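Local coordinates for uncharacterized conserved protein (Idiomarina loihiensis, PDB 2QSD), which is of unknown function but belongs to the DUF1543 family, with two regions of its chain matching that domain, at residues G34-M37 with E38-Y41; V109-S112 with P113-K117. All coordinates share one frame; numbering follows the deposited sequence.

Contact 1 of 2, residues G34-M37 with E38-Y41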
ATOM      1  N   GLY A  34      -5.683  22.538  -8.033  1.00 41.48           N
ATOM      2  CA  GLY A  34      -6.198  23.673  -7.272  1.00 44.01           C
ATOM      3  C   GLY A  34      -5.187  24.807  -7.143  1.00 46.87           C
ATOM      4  O   GLY A  34      -4.006  24.624  -7.448  1.00 47.50           O
ATOM      5  N   PRO A  35      -5.647  25.990  -6.695  1.00 50.16           N
ATOM      6  CA  PRO A  35      -4.769  27.145  -6.416  1.00 54.09           C
ATOM      7  C   PRO A  35      -3.849  26.904  -5.221  1.00 56.10           C
ATOM      8  O   PRO A  35      -2.734  27.428  -5.169  1.00 55.50           O
ATOM      9  CB  PRO A  35      -5.753  28.276  -6.082  1.00 54.49           C
ATOM     10  CG  PRO A  35      -7.114  27.778  -6.512  1.00 54.85           C
ATOM     11  CD  PRO A  35      -7.069  26.295  -6.440  1.00 46.75           C
ATOM     12  N   SER A  36      -4.336  26.126  -4.260  1.00 56.87           N
ATOM     13  CA  SER A  36      -3.556  25.753  -3.090  1.00 54.10           C
ATOM     14  C   SER A  36      -3.793  24.286  -2.770  1.00 52.01           C
ATOM     15  O   SER A  36      -4.691  23.657  -3.329  1.00 51.15           O
ATOM     16  CB  SER A  36      -3.926  26.628  -1.888  1.00 51.50           C
ATOM     17  OG  SER A  36      -5.281  26.441  -1.507  1.00 59.84           O
HETATM   18  N   MSE A  37      -2.981  23.760  -1.864  1.00 52.58           N
HETATM   19  CA  MSE A  37      -3.076  22.386  -1.413  1.00 46.04           C
HETATM   20  C   MSE A  37      -4.406  22.114  -0.689  1.00 55.59           C
HETATM   21  O   MSE A  37      -5.104  21.145  -1.014  1.00 52.83           O
HETATM   22  CB  MSE A  37      -1.866  22.076  -0.533  1.00 49.10           C
HETATM   23  CG  MSE A  37      -1.623  20.608  -0.243  1.00 69.36           C
HETATM   24 SE   MSE A  37      -1.821  19.340  -1.727  1.00 75.64          SE
HETATM   25  CE  MSE A  37      -2.978  18.251  -0.669  1.00 44.96           C
ATOM     26  N   GLU A  38      -4.767  22.996   0.249  1.00 53.74           N
ATOM     27  CA  GLU A  38      -6.017  22.896   1.020  1.00 54.87           C
ATOM     28  C   GLU A  38      -7.275  22.941   0.159  1.00 52.23           C
ATOM     29  O   GLU A  38      -8.317  22.424   0.550  1.00 57.76           O
ATOM     30  CB  GLU A  38      -6.102  24.005   2.076  1.00 54.53           C
ATOM     31  CG  GLU A  38      -5.107  23.876   3.219  1.00 58.88           C
ATOM     32  CD  GLU A  38      -5.373  24.851   4.362  1.00 63.84           C
ATOM     33  OE1 GLU A  38      -6.116  25.843   4.165  1.00 61.29           O
ATOM     34  OE2 GLU A  38      -4.827  24.621   5.467  1.00 61.90           O
ATOM     35  N   GLU A  39      -7.177  23.557  -1.014  1.00 52.97           N
ATOM     36  CA  GLU A  39      -8.314  23.628  -1.925  1.00 59.24           C
ATOM     37  C   GLU A  39      -8.489  22.369  -2.773  1.00 52.75           C
ATOM     38  O   GLU A  39      -9.423  22.282  -3.567  1.00 53.79           O
ATOM     39  CB  GLU A  39      -8.243  24.886  -2.795  1.00 56.79           C
ATOM     40  CG  GLU A  39      -8.597  26.161  -2.031  1.00 65.21           C
ATOM     41  CD  GLU A  39      -8.567  27.397  -2.906  1.00 77.32           C
ATOM     42  OE1 GLU A  39      -9.571  27.660  -3.601  1.00 92.13           O
ATOM     43  OE2 GLU A  39      -7.542  28.110  -2.890  1.00 87.67           O
ATOM     44  N   THR A  40      -7.599  21.394  -2.597  1.00 52.01           N
ATOM     45  CA  THR A  40      -7.715  20.116  -3.298  1.00 47.90           C
ATOM     46  C   THR A  40      -8.322  19.026  -2.410  1.00 47.75           C
ATOM     47  O   THR A  40      -8.587  17.913  -2.885  1.00 40.38           O
ATOM     48  CB  THR A  40      -6.363  19.623  -3.851  1.00 46.94           C
ATOM     49  OG1 THR A  40      -5.509  19.226  -2.772  1.00 47.44           O
ATOM     50  CG2 THR A  40      -5.676  20.698  -4.692  1.00 43.50           C
ATOM     51  N   TYR A  41      -8.547  19.357  -1.135  1.00 40.28           N
ATOM     52  CA  TYR A  41      -9.058  18.397  -0.148  1.00 42.79           C
ATOM     53  C   TYR A  41     -10.363  17.685  -0.544  1.00 46.74           C
ATOM     54  O   TYR A  41     -10.439  16.466  -0.389  1.00 49.12           O
ATOM     55  CB  TYR A  41      -9.147  19.002   1.264  1.00 41.24           C
ATOM     56  CG  TYR A  41      -7.816  19.274   1.941  1.00 48.93           C
ATOM     57  CD1 TYR A  41      -6.617  18.771   1.421  1.00 51.24           C
ATOM     58  CD2 TYR A  41      -7.756  20.007   3.133  1.00 49.93           C
ATOM     59  CE1 TYR A  41      -5.400  19.014   2.046  1.00 41.02           C
ATOM     60  CE2 TYR A  41      -6.533  20.251   3.774  1.00 39.61           C
ATOM     61  CZ  TYR A  41      -5.364  19.748   3.217  1.00 43.71           C
ATOM     62  OH  TYR A  41      -4.150  19.969   3.820  1.00 54.98           O
TER

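Contact 2 of 2, residues V109-S112 with P113-K117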
ATOM      1  N   VAL A 109       6.581  11.806 -20.391  1.00 54.06           N
ATOM      2  CA  VAL A 109       5.857  12.387 -21.520  1.00 54.08           C
ATOM      3  C   VAL A 109       6.007  11.476 -22.738  1.00 57.90           C
ATOM      4  O   VAL A 109       7.126  11.170 -23.162  1.00 61.18           O
ATOM      5  CB  VAL A 109       6.349  13.822 -21.833  1.00 50.61           C
ATOM      6  CG1 VAL A 109       5.724  14.348 -23.118  1.00 52.36           C
ATOM      7  CG2 VAL A 109       6.026  14.749 -20.677  1.00 45.92           C
ATOM      8  N   ALA A 110       4.878  11.028 -23.281  1.00 57.49           N
ATOM      9  CA  ALA A 110       4.886  10.127 -24.438  1.00 64.82           C
ATOM     10  C   ALA A 110       3.662  10.313 -25.329  1.00 65.76           C
ATOM     11  O   ALA A 110       2.697  10.978 -24.938  1.00 62.39           O
ATOM     12  CB  ALA A 110       5.000   8.684 -23.985  1.00 59.61           C
ATOM     13  N   ASP A 111       3.712   9.731 -26.527  1.00 73.61           N
ATOM     14  CA  ASP A 111       2.594   9.813 -27.476  1.00 83.29           C
ATOM     15  C   ASP A 111       1.580   8.679 -27.293  1.00 84.50           C
ATOM     16  O   ASP A 111       0.380   8.869 -27.500  1.00 85.87           O
ATOM     17  CB  ASP A 111       3.088   9.891 -28.932  1.00 86.64           C
ATOM     18  CG  ASP A 111       4.149   8.842 -29.271  1.00 95.62           C
ATOM     19  OD1 ASP A 111       4.738   8.939 -30.368  1.00102.04           O
ATOM     20  OD2 ASP A 111       4.404   7.924 -28.462  1.00 99.25           O
ATOM     21  N   SER A 112       2.076   7.514 -26.887  1.00 85.04           N
ATOM     22  CA  SER A 112       1.252   6.323 -26.709  1.00 84.24           C
ATOM     23  C   SER A 112       1.547   5.674 -25.357  1.00 82.75           C
ATOM     24  O   SER A 112       2.660   5.820 -24.846  1.00 84.56           O
ATOM     25  CB  SER A 112       1.541   5.321 -27.833  1.00 82.78           C
ATOM     26  OG  SER A 112       2.760   4.634 -27.597  1.00 78.06           O
ATOM     27  N   PRO A 113       0.557   4.959 -24.774  1.00 81.44           N
ATOM     28  CA  PRO A 113       0.776   4.141 -23.570  1.00 77.19           C
ATOM     29  C   PRO A 113       1.882   3.092 -23.702  1.00 76.74           C
ATOM     30  O   PRO A 113       2.515   2.745 -22.705  1.00 79.42           O
ATOM     31  CB  PRO A 113      -0.576   3.452 -23.367  1.00 74.99           C
ATOM     32  CG  PRO A 113      -1.559   4.369 -23.992  1.00 79.28           C
ATOM     33  CD  PRO A 113      -0.858   4.919 -25.196  1.00 82.52           C
ATOM     34  N   GLN A 114       2.105   2.599 -24.921  1.00 83.95           N
ATOM     35  CA  GLN A 114       3.154   1.614 -25.210  1.00 87.84           C
ATOM     36  C   GLN A 114       4.553   2.212 -25.038  1.00 85.77           C
ATOM     37  O   GLN A 114       5.404   1.631 -24.363  1.00 83.39           O
ATOM     38  CB  GLN A 114       2.997   1.064 -26.634  1.00 92.46           C
ATOM     39  CG  GLN A 114       1.581   0.613 -27.003  1.00104.89           C
ATOM     40  CD  GLN A 114       1.243  -0.786 -26.506  1.00114.16           C
ATOM     41  OE1 GLN A 114       2.124  -1.627 -26.319  1.00115.09           O
ATOM     42  NE2 GLN A 114      -0.046  -1.042 -26.302  1.00113.93           N
ATOM     43  N   SER A 115       4.774   3.377 -25.648  1.00 85.23           N
ATOM     44  CA  SER A 115       6.055   4.083 -25.568  1.00 86.12           C
ATOM     45  C   SER A 115       6.296   4.691 -24.185  1.00 84.28           C
ATOM     46  O   SER A 115       7.447   4.855 -23.764  1.00 83.04           O
ATOM     47  CB  SER A 115       6.137   5.173 -26.638  1.00 85.92           C
ATOM     48  OG  SER A 115       5.081   6.102 -26.491  1.00 89.42           O
ATOM     49  N   ALA A 116       5.206   5.026 -23.496  1.00 77.71           N
ATOM     50  CA  ALA A 116       5.259   5.502 -22.118  1.00 75.57           C
ATOM     51  C   ALA A 116       5.903   4.463 -21.209  1.00 77.41           C
ATOM     52  O   ALA A 116       6.825   4.781 -20.451  1.00 74.38           O
ATOM     53  CB  ALA A 116       3.866   5.849 -21.629  1.00 73.11           C
ATOM     54  N   LYS A 117       5.426   3.222 -21.318  1.00 80.27           N
ATOM     55  CA  LYS A 117       5.954   2.097 -20.547  1.00 84.49           C
ATOM     56  C   LYS A 117       7.429   1.831 -20.863  1.00 85.04           C
ATOM     57  O   LYS A 117       8.213   1.544 -19.959  1.00 82.09           O
ATOM     58  CB  LYS A 117       5.111   0.838 -20.778  1.00 86.49           C
ATOM     59  CG  LYS A 117       3.734   0.876 -20.117  1.00 88.30           C
ATOM     60  CD  LYS A 117       2.950  -0.405 -20.368  1.00 89.04           C
ATOM     61  CE  LYS A 117       1.541  -0.304 -19.800  1.00 96.40           C
ATOM     62  NZ  LYS A 117       0.779  -1.576 -19.934  1.00 90.82           N
TER

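Contact 1 of 2, residues G34-M37 with E38-Y41
Thr40 turns its hydroxyl between its own backbone N and carbonyl carbon (chi1 70°), which carries OG1 back to the carbonyl of Met37. Ser36 holds OG in the corresponding position (chi1 63°), facing the side chain of Glu39. Thr40 grips Met37 O twice. Its OG1 donates to that oxygen over 2.6 Å, in the carbonyl plane, whereas Thr40 N, 3.0 Å from Met37 O, approaches from above the same plane. Two donors thus share one acceptor from different directions. Threonine suits the place because it adds a methyl to the hydroxyl: CG2 lies 3.4 Å from Ser36 O, and the side chain also touches Phe11 of strand 9-17. A valine here would remove the hydroxyl, and Met37 O would probably be left with the backbone N-H as its single donor within the turn.

On the outer side, Ser36 OG gives a hydrogen bond to Glu39 OE2, 3.1 Å away; Glu39 OE2 accepts through its anti lone pair, the one pointing away from OE1. The glutamate chain crosses the Pro35 ring at about a right angle, with OE2 3.7 Å from Pro35 CG. Glu39 N adds weak bonds to Ser36 O and Ser36 OG. Met37, a selenomethionine in this crystal, brings CE to the edge of the Tyr41 ring, 3.7 Å from CE1, while Glu38 CA sits over the centre of one ring face. Gly34 suits its place because a side chain there would crowd Thr40 CG2. The Met37-Thr40 bond closes a type I beta turn, and the threonine hydroxyl reaching back three residues is an ST staple, here leading from strand 26-34 into helix 41-47.

Contact 2 of 2, residues V109-S112 with P113-K117
The carboxylate of Asp111 meets Ser115 end-on: OG of Ser115 lies 2.8 Å from OD2, almost straight ahead of the CG-OD2 bond, so the contact is made at the oxygen's outer end and not over a face of the group. The second flat group is the peptide carbonyl of Ser112. Close to its plane, tilted from it by 16°, stands Ala116 N, which donates to Ser112 O over 3.0 Å with a C=O...donor angle of 158°. Ser115 OG also comes within 2.9 Å of Ser112 O, and so lies between the carboxylate and the carbonyl.

Ser115 OG sits between its backbone N and carbonyl carbon (chi1 59°), which turns the hydroxyl back toward the residues before the helix. Ser112 is the N-cap of helix 113-122, and its carbonyl accepts the first i-to-i+4 bond. The passage from strand 105-110 into the helix is short, with two residues, Asp111 and Ser112, between them. Serine suits a cap position because its short polar side chain stays beside the first turn; its OG lies 3.1 Å from Ser115 N. Pro113 suits the first helical place, where a backbone N-H would not be needed by the helix, and its ring touches Tyr87 and Cys146. The negative charge of Asp111, close to the amino end of the helix, is likely to be favoured by the helix dipole.

Two alanines, Ala110 and Ala116, meet beside the polar atoms. Ala110 CB approaches Ala116 CB at 3.9 Å and Ser115 OG at 3.6 Å; methyl groups this small let strand and helix come close, and both alanines rest on Tyr87 of strand 85-90. One turn on from Pro113, Lys117 bonds through NZ to the carbonyl of Asp144.

Overall arrangement
Contact 1 comes first along the chain and is complete before contact 2 begins. Their centres are about 29 Å apart, their nearest atoms about 19 Å apart, and they lie on opposite sides of the chain's centre, so they do not touch. Each occupies a passage from a strand into a helix: residues 34-41 lead from strand 26-34 into helix 41-47, residues 109-117 from strand 105-110 into helix 113-122. The strands belong to different antiparallel sheets. One contact falls in each of the two DUF1543 ranges, but the passages are built differently, the first as a six-residue loop with a beta turn, the second as a two-residue link ending in a serine N-cap.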